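Local atomic coordinates of KmHsv2 (Kluyveromyces marxianus, PDB entry 3VU4), a protein that probably binds phosphoinositides on membranes, as a beta-propeller relative of the autophagy protein Atg18. Residues L203-D208 with W248-S253. Sequence-based numbering, arbitrary orientation.
Sequences LNRKSD and WSTDGS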
ATOM      1  N   LEU A 203      -5.806  -1.945  -3.448  1.00 40.10           N
ATOM      2  CA  LEU A 203      -7.207  -1.723  -3.129  1.00 38.55           C
ATOM      3  C   LEU A 203      -7.367  -0.319  -2.557  1.00 39.16           C
ATOM      4  O   LEU A 203      -6.476   0.174  -1.861  1.00 38.24           O
ATOM      5  CB  LEU A 203      -7.681  -2.735  -2.087  1.00 36.76           C
ATOM      6  CG  LEU A 203      -7.848  -4.190  -2.528  1.00 37.91           C
ATOM      7  CD1 LEU A 203      -8.094  -5.068  -1.311  1.00 37.86           C
ATOM      8  CD2 LEU A 203      -8.999  -4.303  -3.517  1.00 36.35           C
ATOM      9  N   ASN A 204      -8.488   0.333  -2.864  1.00 39.53           N
ATOM     10  CA  ASN A 204      -8.738   1.657  -2.314  1.00 39.85           C
ATOM     11  C   ASN A 204      -9.346   1.458  -0.918  1.00 39.73           C
ATOM     12  O   ASN A 204      -9.680   0.333  -0.538  1.00 38.27           O
ATOM     13  CB  ASN A 204      -9.645   2.489  -3.246  1.00 38.93           C
ATOM     14  CG  ASN A 204     -11.040   1.885  -3.448  1.00 41.91           C
ATOM     15  OD1 ASN A 204     -11.303   0.727  -3.110  1.00 39.76           O
ATOM     16  ND2 ASN A 204     -11.936   2.680  -4.030  1.00 40.32           N
ATOM     17  N   ARG A 205      -9.443   2.535  -0.147  1.00 41.89           N
ATOM     18  CA  ARG A 205      -9.973   2.489   1.215  1.00 44.49           C
ATOM     19  C   ARG A 205     -11.194   1.597   1.419  1.00 46.74           C
ATOM     20  O   ARG A 205     -11.210   0.748   2.310  1.00 46.67           O
ATOM     21  CB  ARG A 205     -10.319   3.901   1.669  1.00 48.17           C
ATOM     22  CG  ARG A 205      -9.405   4.485   2.707  1.00 52.45           C
ATOM     23  CD  ARG A 205     -10.044   4.475   4.083  1.00 56.90           C
ATOM     24  NE  ARG A 205      -9.519   5.554   4.923  1.00 62.54           N
ATOM     25  CZ  ARG A 205      -8.224   5.763   5.166  1.00 65.18           C
ATOM     26  NH1 ARG A 205      -7.305   4.964   4.632  1.00 66.15           N
ATOM     27  NH2 ARG A 205      -7.845   6.779   5.939  1.00 66.08           N
ATOM     28  N   LYS A 206     -12.221   1.805   0.600  1.00 48.47           N
ATOM     29  CA  LYS A 206     -13.454   1.037   0.699  1.00 51.05           C
ATOM     30  C   LYS A 206     -13.362  -0.372   0.117  1.00 51.67           C
ATOM     31  O   LYS A 206     -14.204  -1.219   0.412  1.00 53.69           O
ATOM     32  CB  LYS A 206     -14.582   1.789   0.002  1.00 53.67           C
ATOM     33  CG  LYS A 206     -14.858   3.157   0.580  1.00 57.80           C
ATOM     34  CD  LYS A 206     -15.829   3.936  -0.294  1.00 59.08           C
ATOM     35  CE  LYS A 206     -16.045   5.340   0.253  1.00 61.81           C
ATOM     36  NZ  LYS A 206     -16.770   6.208  -0.719  1.00 63.55           N
ATOM     37  N   SER A 207     -12.351  -0.616  -0.709  1.00 49.97           N
ATOM     38  CA  SER A 207     -12.153  -1.917  -1.346  1.00 49.16           C
ATOM     39  C   SER A 207     -13.108  -2.149  -2.506  1.00 47.81           C
ATOM     40  O   SER A 207     -13.270  -3.279  -2.957  1.00 48.31           O
ATOM     41  CB  SER A 207     -12.305  -3.060  -0.337  1.00 49.57           C
ATOM     42  OG  SER A 207     -11.164  -3.167   0.494  1.00 53.76           O
ATOM     43  N   ASP A 208     -13.742  -1.087  -2.984  1.00 46.01           N
ATOM     44  CA  ASP A 208     -14.663  -1.212  -4.101  1.00 44.78           C
ATOM     45  C   ASP A 208     -13.928  -1.074  -5.429  1.00 43.64           C
ATOM     46  O   ASP A 208     -14.501  -1.306  -6.490  1.00 44.13           O
ATOM     47  CB  ASP A 208     -15.785  -0.175  -3.996  1.00 47.11           C
ATOM     48  CG  ASP A 208     -15.266   1.234  -3.857  1.00 51.80           C
ATOM     49  OD1 ASP A 208     -15.593   2.076  -4.715  1.00 55.67           O
ATOM     50  OD2 ASP A 208     -14.534   1.509  -2.887  1.00 57.31           O
ATOM     51  N   TRP A 248      -3.749   4.963  -2.702  1.00 35.26           N
ATOM     52  CA  TRP A 248      -4.985   5.727  -2.951  1.00 35.09           C
ATOM     53  C   TRP A 248      -5.251   6.824  -1.923  1.00 35.83           C
ATOM     54  O   TRP A 248      -4.985   6.639  -0.736  1.00 38.27           O
ATOM     55  CB  TRP A 248      -6.206   4.799  -2.920  1.00 33.50           C
ATOM     56  CG  TRP A 248      -6.356   3.791  -4.042  1.00 32.81           C
ATOM     57  CD1 TRP A 248      -5.772   2.555  -4.132  1.00 30.46           C
ATOM     58  CD2 TRP A 248      -7.251   3.892  -5.161  1.00 31.51           C
ATOM     59  NE1 TRP A 248      -6.256   1.877  -5.227  1.00 29.49           N
ATOM     60  CE2 TRP A 248      -7.164   2.674  -5.879  1.00 31.37           C
ATOM     61  CE3 TRP A 248      -8.116   4.895  -5.625  1.00 27.75           C
ATOM     62  CZ2 TRP A 248      -7.922   2.425  -7.035  1.00 28.91           C
ATOM     63  CZ3 TRP A 248      -8.866   4.653  -6.773  1.00 29.91           C
ATOM     64  CH2 TRP A 248      -8.761   3.425  -7.467  1.00 29.86           C
ATOM     65  N   SER A 249      -5.796   7.955  -2.357  1.00 35.39           N
ATOM     66  CA  SER A 249      -6.109   9.017  -1.398  1.00 35.68           C
ATOM     67  C   SER A 249      -7.290   8.508  -0.566  1.00 35.75           C
ATOM     68  O   SER A 249      -8.020   7.616  -0.992  1.00 32.95           O
ATOM     69  CB  SER A 249      -6.451  10.329  -2.113  1.00 35.35           C
ATOM     70  OG  SER A 249      -7.544  10.175  -2.999  1.00 35.90           O
ATOM     71  N   THR A 250      -7.472   9.068   0.621  1.00 38.64           N
ATOM     72  CA  THR A 250      -8.524   8.610   1.526  1.00 41.90           C
ATOM     73  C   THR A 250      -9.960   8.527   0.997  1.00 44.31           C
ATOM     74  O   THR A 250     -10.711   7.645   1.409  1.00 45.33           O
ATOM     75  CB  THR A 250      -8.491   9.415   2.836  1.00 41.79           C
ATOM     76  OG1 THR A 250      -8.609  10.813   2.553  1.00 44.74           O
ATOM     77  CG2 THR A 250      -7.175   9.167   3.557  1.00 41.25           C
ATOM     78  N   ASP A 251     -10.351   9.416   0.087  1.00 46.20           N
ATOM     79  CA  ASP A 251     -11.705   9.359  -0.474  1.00 46.44           C
ATOM     80  C   ASP A 251     -11.757   8.552  -1.783  1.00 45.28           C
ATOM     81  O   ASP A 251     -12.815   8.438  -2.411  1.00 46.33           O
ATOM     82  CB  ASP A 251     -12.243  10.771  -0.726  1.00 46.97           C
ATOM     83  CG  ASP A 251     -11.387  11.557  -1.702  1.00 51.79           C
ATOM     84  OD1 ASP A 251     -10.479  10.968  -2.338  1.00 54.47           O
ATOM     85  OD2 ASP A 251     -11.623  12.771  -1.838  1.00 51.00           O
ATOM     86  N   GLY A 252     -10.614   8.003  -2.190  1.00 42.88           N
ATOM     87  CA  GLY A 252     -10.551   7.209  -3.408  1.00 39.63           C
ATOM     88  C   GLY A 252     -10.485   8.022  -4.690  1.00 37.88           C
ATOM     89  O   GLY A 252     -10.610   7.478  -5.791  1.00 38.74           O
ATOM     90  N   SER A 253     -10.278   9.324  -4.543  1.00 36.81           N
ATOM     91  CA  SER A 253     -10.205  10.251  -5.673  1.00 36.44           C
ATOM     92  C   SER A 253      -8.895  10.266  -6.471  1.00 34.97           C
ATOM     93  O   SER A 253      -8.908  10.375  -7.692  1.00 33.88           O
ATOM     94  CB  SER A 253     -10.482  11.675  -5.181  1.00 35.83           C
ATOM     95  OG  SER A 253     -10.072  12.625  -6.155  1.00 41.51           O
TER
HETATM   96  O   HOH W   1      -9.351   4.975  -1.199  1.00 35.61           O
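Asn204 and Trp248 bring the two backbones to 5.6 Å between their CA atoms, each chain then folding into a type I beta turn, Asn204 to Ser207 and Ser249 to Gly252. No direct hydrogen bond crosses; a water instead accepts from Arg205 N at 2.7 Å and donates to Ser249 O at 3.0 Å. Next to that bridge, Asn204 CB sits over one face of the indole, 3.5 Å from the centroid of the Trp248 five-membered ring and 17° off its normal, which meets the criteria for a CH-pi contact. Trp248 NE1 is hydrogen-bonded to Arg202 O, which would limit rotation of the ring. Both turns lie in the hairpin loops joining the first and second strands of consecutive four-stranded blades, 198-203 to 209-214 and 243-248 to 254-259, in the seven-bladed propeller of a PROPPIN. An alanine in place of Trp248 would probably open a gap against Asn204 CB and deprive Arg202 O of its indole donor. The amide of Asn204 turns back into its own hairpin: CG lies between the backbone N and carbonyl carbon (chi1 62°), OD1 accepts from Met209 N, and ND2 makes a weak bond to Asp208 OD2. Farther out, where Arg205 is exposed, Thr250 CG2 lies over a guanidinium face, 3.4 Å from Arg205 NH2.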